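Long-range contact in putative P450-like enzyme (Streptomyces himastatinicus ATCC 53653, PDB 5Z9J), which probably acts as a heme-dependent cytochrome P450-type monooxygenase in bacterial secondary metabolism: residues S277-R289 / P379-A391. Numbering follows the deposited sequence.
Sequences SMRYMSPICGVGR and PTFLQVVDASGVA. With HEM (protoporphyrin IX containing Fe), chain E.
With chi1 at -174°, M281 sends CG anti to its backbone N and along S388, while the extended chi2 (178°) carries SD on to the edge of the F381 ring. C285 instead holds SG between its own N and carbonyl carbon, which sets the sulfur against the D386-A387 peptide, 3.4 Å from A387 N. Both belong to the cytochrome P450 fold, where the connection from helix 270-280 (the K helix of the family) to strand 287-291 passes beside the loop that follows strand 380-381. The Met-aromatic contact is edge-on by measurement: SD of M281 lies in the F381 ring plane, 3.9 Å from CE2. Two firm backbone bonds and one weak one join the segments. S388 N donates to S282 O at 3.1 Å, bent to 142° at the hydrogen; C285 N reaches D386 O at 2.7 Å, and G286 N adds the weak bond to the same oxygen. D386 is the third residue of the type I turn V384-A387, which A387 N closes by bonding to V384 O; V385 of that turn touches the bound tris. On the heme side, the CB of I284 points away from 379-391, and CG1 lies 3.9 Å from the porphyrin CHB carbon. Further along, the R289 guanidinium grips one heme propionate through both NH1 and NH2. A water donates to G286 O and, at 2.6 Å, to OD2 of D386.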
ATOM      1  N   SER A 277      -6.722  12.127   3.653  1.00 24.47           N
ATOM      2  CA  SER A 277      -5.789  11.420   4.498  1.00 23.35           C
ATOM      3  C   SER A 277      -4.666  10.847   3.612  1.00 21.32           C
ATOM      4  O   SER A 277      -3.508  10.780   4.009  1.00 21.28           O
ATOM      5  CB  SER A 277      -6.500  10.265   5.279  1.00 20.98           C
ATOM      6  OG  SER A 277      -5.655   9.846   6.317  1.00 26.35           O
ATOM      7  N   MET A 278      -5.060  10.299   2.464  1.00 21.10           N
ATOM      8  CA  MET A 278      -4.121   9.745   1.484  1.00 20.89           C
ATOM      9  C   MET A 278      -3.243  10.840   0.868  1.00 21.66           C
ATOM     10  O   MET A 278      -2.055  10.684   0.673  1.00 21.64           O
ATOM     11  CB  MET A 278      -4.886   8.956   0.416  1.00 20.68           C
ATOM     12  CG  MET A 278      -5.269   7.498   0.959  1.00 27.94           C
ATOM     13  SD  MET A 278      -5.940   6.508  -0.386  1.00 31.71           S
ATOM     14  CE  MET A 278      -7.524   7.218  -0.521  1.00 21.33           C
ATOM     15  N   ARG A 279      -3.833  11.984   0.613  1.00 22.46           N
ATOM     16  CA  ARG A 279      -3.002  13.025   0.010  1.00 27.25           C
ATOM     17  C   ARG A 279      -1.916  13.451   0.992  1.00 23.57           C
ATOM     18  O   ARG A 279      -0.734  13.395   0.667  1.00 23.70           O
ATOM     19  CB  ARG A 279      -3.862  14.212  -0.396  1.00 24.38           C
ATOM     20  CG  ARG A 279      -3.054  15.253  -1.152  1.00 25.48           C
ATOM     21  CD  ARG A 279      -3.881  16.506  -1.231  1.00 26.64           C
ATOM     22  NE  ARG A 279      -4.197  17.131   0.051  1.00 26.91           N
ATOM     23  CZ  ARG A 279      -3.380  17.963   0.708  1.00 31.21           C
ATOM     24  NH1 ARG A 279      -2.162  18.234   0.221  1.00 31.07           N
ATOM     25  NH2 ARG A 279      -3.769  18.508   1.855  1.00 28.00           N
ATOM     26  N   TYR A 280      -2.357  13.705   2.230  1.00 28.07           N
ATOM     27  CA  TYR A 280      -1.583  14.360   3.288  1.00 28.59           C
ATOM     28  C   TYR A 280      -0.555  13.475   3.984  1.00 26.57           C
ATOM     29  O   TYR A 280       0.519  13.940   4.400  1.00 26.66           O
ATOM     30  CB  TYR A 280      -2.572  14.952   4.318  1.00 29.38           C
ATOM     31  CG  TYR A 280      -1.960  15.688   5.466  1.00 31.04           C
ATOM     32  CD1 TYR A 280      -1.736  17.054   5.384  1.00 32.39           C
ATOM     33  CD2 TYR A 280      -1.589  15.018   6.640  1.00 30.79           C
ATOM     34  CE1 TYR A 280      -1.172  17.742   6.421  1.00 34.58           C
ATOM     35  CE2 TYR A 280      -1.024  15.718   7.706  1.00 32.60           C
ATOM     36  CZ  TYR A 280      -0.826  17.091   7.574  1.00 33.45           C
ATOM     37  OH  TYR A 280      -0.266  17.846   8.564  1.00 34.69           O
ATOM     38  N   MET A 281      -0.871  12.189   4.135  1.00 25.69           N
ATOM     39  CA  MET A 281       0.034  11.265   4.769  1.00 23.88           C
ATOM     40  C   MET A 281      -0.099   9.946   4.001  1.00 24.77           C
ATOM     41  O   MET A 281      -0.909   9.088   4.361  1.00 20.50           O
ATOM     42  CB  MET A 281      -0.304  11.126   6.274  1.00 24.51           C
ATOM     43  CG  MET A 281       0.683  10.250   7.141  1.00 21.65           C
ATOM     44  SD  MET A 281       0.203  10.234   8.903  1.00 30.30           S
ATOM     45  CE  MET A 281       0.273  11.999   9.179  1.00 23.09           C
ATOM     46  N   SER A 282       0.684   9.827   2.925  1.00 21.19           N
ATOM     47  CA  SER A 282       0.418   8.872   1.890  1.00 20.68           C
ATOM     48  C   SER A 282       0.987   7.514   2.316  1.00 20.05           C
ATOM     49  O   SER A 282       2.205   7.380   2.423  1.00 20.86           O
ATOM     50  CB  SER A 282       1.003   9.399   0.572  1.00 21.23           C
ATOM     51  OG  SER A 282       0.528  10.745   0.320  1.00 26.77           O
ATOM     52  N   PRO A 283       0.115   6.522   2.598  1.00 33.05           N
ATOM     53  CA  PRO A 283       0.657   5.213   3.018  1.00 29.55           C
ATOM     54  C   PRO A 283       1.735   4.653   2.104  1.00 25.62           C
ATOM     55  O   PRO A 283       2.756   4.093   2.552  1.00 22.38           O
ATOM     56  CB  PRO A 283      -0.593   4.301   3.031  1.00 28.31           C
ATOM     57  CG  PRO A 283      -1.701   5.184   3.326  1.00 32.22           C
ATOM     58  CD  PRO A 283      -1.363   6.525   2.641  1.00 31.39           C
ATOM     59  N   ILE A 284       1.509   4.777   0.806  1.00 23.55           N
ATOM     60  CA  ILE A 284       2.591   4.566  -0.158  1.00 22.83           C
ATOM     61  C   ILE A 284       2.997   5.985  -0.617  1.00 24.79           C
ATOM     62  O   ILE A 284       2.238   6.712  -1.271  1.00 24.52           O
ATOM     63  CB  ILE A 284       2.175   3.700  -1.344  1.00 23.74           C
ATOM     64  CG1 ILE A 284       1.777   2.285  -0.875  1.00 22.14           C
ATOM     65  CG2 ILE A 284       3.287   3.561  -2.340  1.00 22.49           C
ATOM     66  CD1 ILE A 284       2.920   1.461  -0.270  1.00 19.70           C
ATOM     67  N   CYS A 285       4.185   6.412  -0.214  1.00 23.37           N
ATOM     68  CA  CYS A 285       4.562   7.803  -0.503  1.00 26.10           C
ATOM     69  C   CYS A 285       5.646   7.931  -1.584  1.00 26.92           C
ATOM     70  O   CYS A 285       6.076   9.030  -1.904  1.00 22.71           O
ATOM     71  CB  CYS A 285       4.982   8.487   0.789  1.00 26.69           C
ATOM     72  SG  CYS A 285       6.424   7.830   1.587  1.00 28.07           S
ATOM     73  N   GLY A 286       6.131   6.793  -2.079  1.00 21.61           N
ATOM     74  CA  GLY A 286       6.982   6.760  -3.239  1.00 22.16           C
ATOM     75  C   GLY A 286       6.926   5.427  -3.940  1.00 24.92           C
ATOM     76  O   GLY A 286       6.717   4.399  -3.295  1.00 24.42           O
ATOM     77  N   VAL A 287       7.077   5.439  -5.260  1.00 23.99           N
ATOM     78  CA  VAL A 287       7.170   4.201  -6.019  1.00 25.25           C
ATOM     79  C   VAL A 287       8.355   4.257  -6.972  1.00 26.39           C
ATOM     80  O   VAL A 287       8.745   5.358  -7.455  1.00 23.70           O
ATOM     81  CB  VAL A 287       5.874   3.892  -6.829  1.00 29.73           C
ATOM     82  CG1 VAL A 287       4.655   3.782  -5.887  1.00 29.34           C
ATOM     83  CG2 VAL A 287       5.610   4.928  -7.864  1.00 29.66           C
ATOM     84  N   GLY A 288       8.914   3.068  -7.237  1.00 25.59           N
ATOM     85  CA  GLY A 288      10.091   2.923  -8.062  1.00 26.97           C
ATOM     86  C   GLY A 288       9.789   2.697  -9.524  1.00 27.52           C
ATOM     87  O   GLY A 288       8.781   2.089  -9.908  1.00 23.96           O
ATOM     88  N   ARG A 289      10.665   3.255 -10.353  1.00 28.29           N
ATOM     89  CA  ARG A 289      10.542   3.124 -11.789  1.00 26.97           C
ATOM     90  C   ARG A 289      11.938   3.006 -12.351  1.00 28.95           C
ATOM     91  O   ARG A 289      12.893   3.496 -11.743  1.00 31.00           O
ATOM     92  CB  ARG A 289       9.792   4.328 -12.362  1.00 29.40           C
ATOM     93  CG  ARG A 289       8.307   4.401 -12.008  1.00 27.77           C
ATOM     94  CD  ARG A 289       7.545   3.233 -12.588  1.00 25.69           C
ATOM     95  NE  ARG A 289       6.083   3.298 -12.522  1.00 26.14           N
ATOM     96  CZ  ARG A 289       5.346   2.878 -11.493  1.00 27.19           C
ATOM     97  NH1 ARG A 289       5.923   2.434 -10.398  1.00 23.56           N
ATOM     98  NH2 ARG A 289       4.029   2.934 -11.551  1.00 24.50           N
ATOM     99  N   PRO A 379       2.444   8.425  18.849  1.00 30.25           N
ATOM    100  CA  PRO A 379       2.571   7.366  17.852  1.00 29.43           C
ATOM    101  C   PRO A 379       3.999   7.237  17.323  1.00 32.69           C
ATOM    102  O   PRO A 379       4.818   8.164  17.478  1.00 25.95           O
ATOM    103  CB  PRO A 379       1.662   7.823  16.715  1.00 27.51           C
ATOM    104  CG  PRO A 379       1.625   9.407  16.858  1.00 29.08           C
ATOM    105  CD  PRO A 379       1.823   9.662  18.328  1.00 30.02           C
ATOM    106  N   THR A 380       4.325   6.062  16.778  1.00 24.39           N
ATOM    107  CA  THR A 380       5.536   5.921  15.971  1.00 26.19           C
ATOM    108  C   THR A 380       5.141   5.699  14.524  1.00 26.60           C
ATOM    109  O   THR A 380       4.030   5.232  14.233  1.00 26.83           O
ATOM    110  CB  THR A 380       6.457   4.806  16.391  1.00 27.08           C
ATOM    111  OG1 THR A 380       5.775   3.564  16.217  1.00 27.81           O
ATOM    112  CG2 THR A 380       6.867   4.973  17.804  1.00 25.80           C
ATOM    113  N   PHE A 381       6.031   6.120  13.628  1.00 27.66           N
ATOM    114  CA  PHE A 381       5.827   5.976  12.209  1.00 28.76           C
ATOM    115  C   PHE A 381       6.572   4.792  11.655  1.00 30.89           C
ATOM    116  O   PHE A 381       7.625   4.381  12.183  1.00 32.58           O
ATOM    117  CB  PHE A 381       6.207   7.291  11.514  1.00 28.37           C
ATOM    118  CG  PHE A 381       5.240   8.367  11.839  1.00 27.29           C
ATOM    119  CD1 PHE A 381       5.304   9.009  13.060  1.00 27.21           C
ATOM    120  CD2 PHE A 381       4.152   8.591  11.025  1.00 26.35           C
ATOM    121  CE1 PHE A 381       4.357   9.945  13.415  1.00 27.38           C
ATOM    122  CE2 PHE A 381       3.190   9.528  11.379  1.00 25.97           C
ATOM    123  CZ  PHE A 381       3.294  10.190  12.572  1.00 27.05           C
ATOM    124  N   LEU A 382       6.013   4.224  10.602  1.00 31.39           N
ATOM    125  CA  LEU A 382       6.570   3.016  10.003  1.00 33.91           C
ATOM    126  C   LEU A 382       7.975   3.297   9.444  1.00 35.33           C
ATOM    127  O   LEU A 382       8.228   4.327   8.792  1.00 33.49           O
ATOM    128  CB  LEU A 382       5.636   2.470   8.937  1.00 35.24           C
ATOM    129  CG  LEU A 382       6.031   1.127   8.325  1.00 35.60           C
ATOM    130  CD1 LEU A 382       5.912   0.077   9.401  1.00 37.32           C
ATOM    131  CD2 LEU A 382       5.100   0.778   7.173  1.00 34.11           C
ATOM    132  N   GLN A 383       8.900   2.414   9.810  1.00 38.30           N
ATOM    133  CA  GLN A 383      10.325   2.567   9.520  1.00 41.28           C
ATOM    134  C   GLN A 383      10.668   2.137   8.094  1.00 40.12           C
ATOM    135  O   GLN A 383      11.641   1.438   7.861  1.00 41.25           O
ATOM    136  CB  GLN A 383      11.105   1.692  10.507  1.00 43.46           C
ATOM    137  CG  GLN A 383      10.835   2.071  11.949  1.00 44.45           C
ATOM    138  CD  GLN A 383      11.298   3.468  12.248  1.00 45.62           C
ATOM    139  OE1 GLN A 383      12.496   3.716  12.369  1.00 47.33           O
ATOM    140  NE2 GLN A 383      10.356   4.407  12.298  1.00 45.83           N
ATOM    141  N   VAL A 384       9.891   2.609   7.133  1.00 37.78           N
ATOM    142  CA  VAL A 384      10.076   2.203   5.761  1.00 36.01           C
ATOM    143  C   VAL A 384       9.993   3.428   4.873  1.00 31.57           C
ATOM    144  O   VAL A 384       8.995   4.137   4.929  1.00 28.86           O
ATOM    145  CB  VAL A 384       9.004   1.202   5.356  1.00 37.37           C
ATOM    146  CG1 VAL A 384       9.165   0.848   3.913  1.00 38.58           C
ATOM    147  CG2 VAL A 384       9.092  -0.059   6.237  1.00 37.75           C
ATOM    148  N   VAL A 385      10.991   3.632   4.021  1.00 28.28           N
ATOM    149  CA  VAL A 385      11.140   4.917   3.359  1.00 26.57           C
ATOM    150  C   VAL A 385      10.017   5.183   2.338  1.00 25.51           C
ATOM    151  O   VAL A 385       9.685   6.355   2.088  1.00 26.01           O
ATOM    152  CB  VAL A 385      12.539   5.058   2.699  1.00 39.83           C
ATOM    153  CG1 VAL A 385      12.688   4.137   1.479  1.00 40.51           C
ATOM    154  CG2 VAL A 385      12.804   6.514   2.331  1.00 39.32           C
ATOM    155  N   ASP A 386       9.409   4.145   1.742  1.00 21.39           N
ATOM    156  CA  ASP A 386       8.394   4.438   0.722  1.00 24.28           C
ATOM    157  C   ASP A 386       6.984   4.503   1.296  1.00 23.20           C
ATOM    158  O   ASP A 386       6.001   4.540   0.587  1.00 20.24           O
ATOM    159  CB  ASP A 386       8.498   3.466  -0.481  1.00 26.63           C
ATOM    160  CG  ASP A 386       8.395   1.996  -0.094  1.00 30.50           C
ATOM    161  OD1 ASP A 386       8.630   1.654   1.087  1.00 32.60           O
ATOM    162  OD2 ASP A 386       8.142   1.170  -0.996  1.00 30.90           O
ATOM    163  N   ALA A 387       6.907   4.586   2.609  1.00 24.58           N
ATOM    164  CA  ALA A 387       5.644   4.668   3.316  1.00 27.25           C
ATOM    165  C   ALA A 387       5.611   5.808   4.316  1.00 29.30           C
ATOM    166  O   ALA A 387       6.531   5.970   5.134  1.00 31.22           O
ATOM    167  CB  ALA A 387       5.333   3.332   4.045  1.00 27.26           C
ATOM    168  N   SER A 388       4.518   6.559   4.274  1.00 27.43           N
ATOM    169  CA  SER A 388       4.335   7.599   5.213  1.00 30.89           C
ATOM    170  C   SER A 388       3.089   7.260   6.058  1.00 31.20           C
ATOM    171  O   SER A 388       1.938   7.528   5.675  1.00 31.41           O
ATOM    172  CB  SER A 388       4.220   8.925   4.436  1.00 33.79           C
ATOM    173  OG  SER A 388       3.921   9.999   5.272  1.00 37.15           O
ATOM    174  N   GLY A 389       3.314   6.697   7.244  1.00 30.01           N
ATOM    175  CA  GLY A 389       2.192   6.378   8.108  1.00 30.36           C
ATOM    176  C   GLY A 389       2.616   5.883   9.476  1.00 31.81           C
ATOM    177  O   GLY A 389       3.793   5.643   9.683  1.00 32.51           O
ATOM    178  N   VAL A 390       1.657   5.733  10.394  1.00 20.43           N
ATOM    179  CA  VAL A 390       1.952   5.381  11.772  1.00 24.64           C
ATOM    180  C   VAL A 390       2.083   3.848  11.870  1.00 24.60           C
ATOM    181  O   VAL A 390       1.395   3.159  11.155  1.00 23.53           O
ATOM    182  CB  VAL A 390       0.869   5.874  12.743  1.00 24.96           C
ATOM    183  CG1 VAL A 390       0.775   7.444  12.741  1.00 21.74           C
ATOM    184  CG2 VAL A 390      -0.475   5.253  12.430  1.00 23.46           C
ATOM    185  N   ALA A 391       3.054   3.372  12.642  1.00 25.69           N
ATOM    186  CA  ALA A 391       3.216   1.933  12.950  1.00 27.00           C
ATOM    187  C   ALA A 391       2.548   1.546  14.277  1.00 26.94           C
ATOM    188  O   ALA A 391       2.124   0.385  14.488  1.00 27.50           O
ATOM    189  CB  ALA A 391       4.699   1.576  12.988  1.00 27.19           C
TER
HETATM  190  CHA HEM E 401      -1.368  -0.604  -6.714  1.00 22.04           C
HETATM  191  CHB HEM E 401      -1.609   2.297  -2.902  1.00 23.75           C
HETATM  192  CHC HEM E 401      -4.759  -0.775  -0.893  1.00 21.59           C
HETATM  193  CHD HEM E 401      -3.775  -4.074  -4.208  1.00 20.05           C
HETATM  194  C1A HEM E 401      -1.141   0.494  -5.916  1.00 21.94           C
HETATM  195  C2A HEM E 401      -0.316   1.670  -6.203  1.00 24.23           C
HETATM  196  C3A HEM E 401      -0.399   2.487  -5.149  1.00 22.40           C
HETATM  197  C4A HEM E 401      -1.267   1.842  -4.152  1.00 23.31           C
HETATM  198  CMA HEM E 401       0.311   3.838  -4.996  1.00 21.77           C
HETATM  199  CAA HEM E 401       0.492   1.938  -7.489  1.00 26.63           C
HETATM  200  CBA HEM E 401       1.810   1.152  -7.495  1.00 27.48           C
HETATM  201  CGA HEM E 401       2.755   1.625  -8.607  1.00 28.39           C
HETATM  202  O1A HEM E 401       3.936   1.199  -8.658  1.00 30.29           O
HETATM  203  O2A HEM E 401       2.362   2.408  -9.490  1.00 26.05           O
HETATM  204  C1B HEM E 401      -2.536   1.746  -2.061  1.00 24.78           C
HETATM  205  C2B HEM E 401      -3.075   2.400  -0.898  1.00 24.88           C
HETATM  206  C3B HEM E 401      -3.948   1.551  -0.344  1.00 23.64           C
HETATM  207  C4B HEM E 401      -3.957   0.331  -1.136  1.00 22.66           C
HETATM  208  CMB HEM E 401      -2.655   3.819  -0.477  1.00 26.32           C
HETATM  209  CAB HEM E 401      -4.815   1.709   0.910  1.00 23.84           C
HETATM  210  CBB HEM E 401      -4.864   2.822   1.641  1.00 22.73           C
HETATM  211  C1C HEM E 401      -4.809  -1.949  -1.620  1.00 20.89           C
HETATM  212  C2C HEM E 401      -5.657  -3.134  -1.336  1.00 19.68           C
HETATM  213  C3C HEM E 401      -5.369  -4.030  -2.269  1.00 20.48           C
HETATM  214  C4C HEM E 401      -4.351  -3.463  -3.117  1.00 20.47           C
HETATM  215  CMC HEM E 401      -6.678  -3.204  -0.186  1.00 17.34           C
HETATM  216  CAC HEM E 401      -5.880  -5.468  -2.530  1.00 21.94           C
HETATM  217  CBC HEM E 401      -6.827  -6.064  -1.820  1.00 22.27           C
HETATM  218  C1D HEM E 401      -3.015  -3.457  -5.148  1.00 20.42           C
HETATM  219  C2D HEM E 401      -2.464  -4.119  -6.293  1.00 21.62           C
HETATM  220  C3D HEM E 401      -1.742  -3.034  -7.072  1.00 22.13           C
HETATM  221  C4D HEM E 401      -1.907  -1.818  -6.328  1.00 21.84           C
HETATM  222  CMD HEM E 401      -2.571  -5.617  -6.670  1.00 20.75           C
HETATM  223  CAD HEM E 401      -0.932  -3.242  -8.356  1.00 23.93           C
HETATM  224  CBD HEM E 401      -1.791  -3.006  -9.580  1.00 24.83           C
HETATM  225  CGD HEM E 401      -0.887  -3.020 -10.800  1.00 25.86           C
HETATM  226  O1D HEM E 401       0.357  -2.950 -10.665  1.00 26.13           O
HETATM  227  O2D HEM E 401      -1.424  -3.074 -11.936  1.00 26.76           O
HETATM  228  NA  HEM E 401      -1.686   0.662  -4.673  1.00 23.92           N
HETATM  229  NB  HEM E 401      -3.082   0.472  -2.169  1.00 24.40           N
HETATM  230  NC  HEM E 401      -4.042  -2.234  -2.688  1.00 22.44           N
HETATM  231  ND  HEM E 401      -2.699  -2.086  -5.205  1.00 24.53           N
HETATM  232 FE   HEM E 401      -2.991  -0.786  -3.779  1.00 58.43          FE
HETATM  233  O   HOH W   1       3.086  11.795   2.593  1.00 25.10           O
HETATM  234  O   HOH W   2       6.879   1.509  -3.277  1.00 28.32           O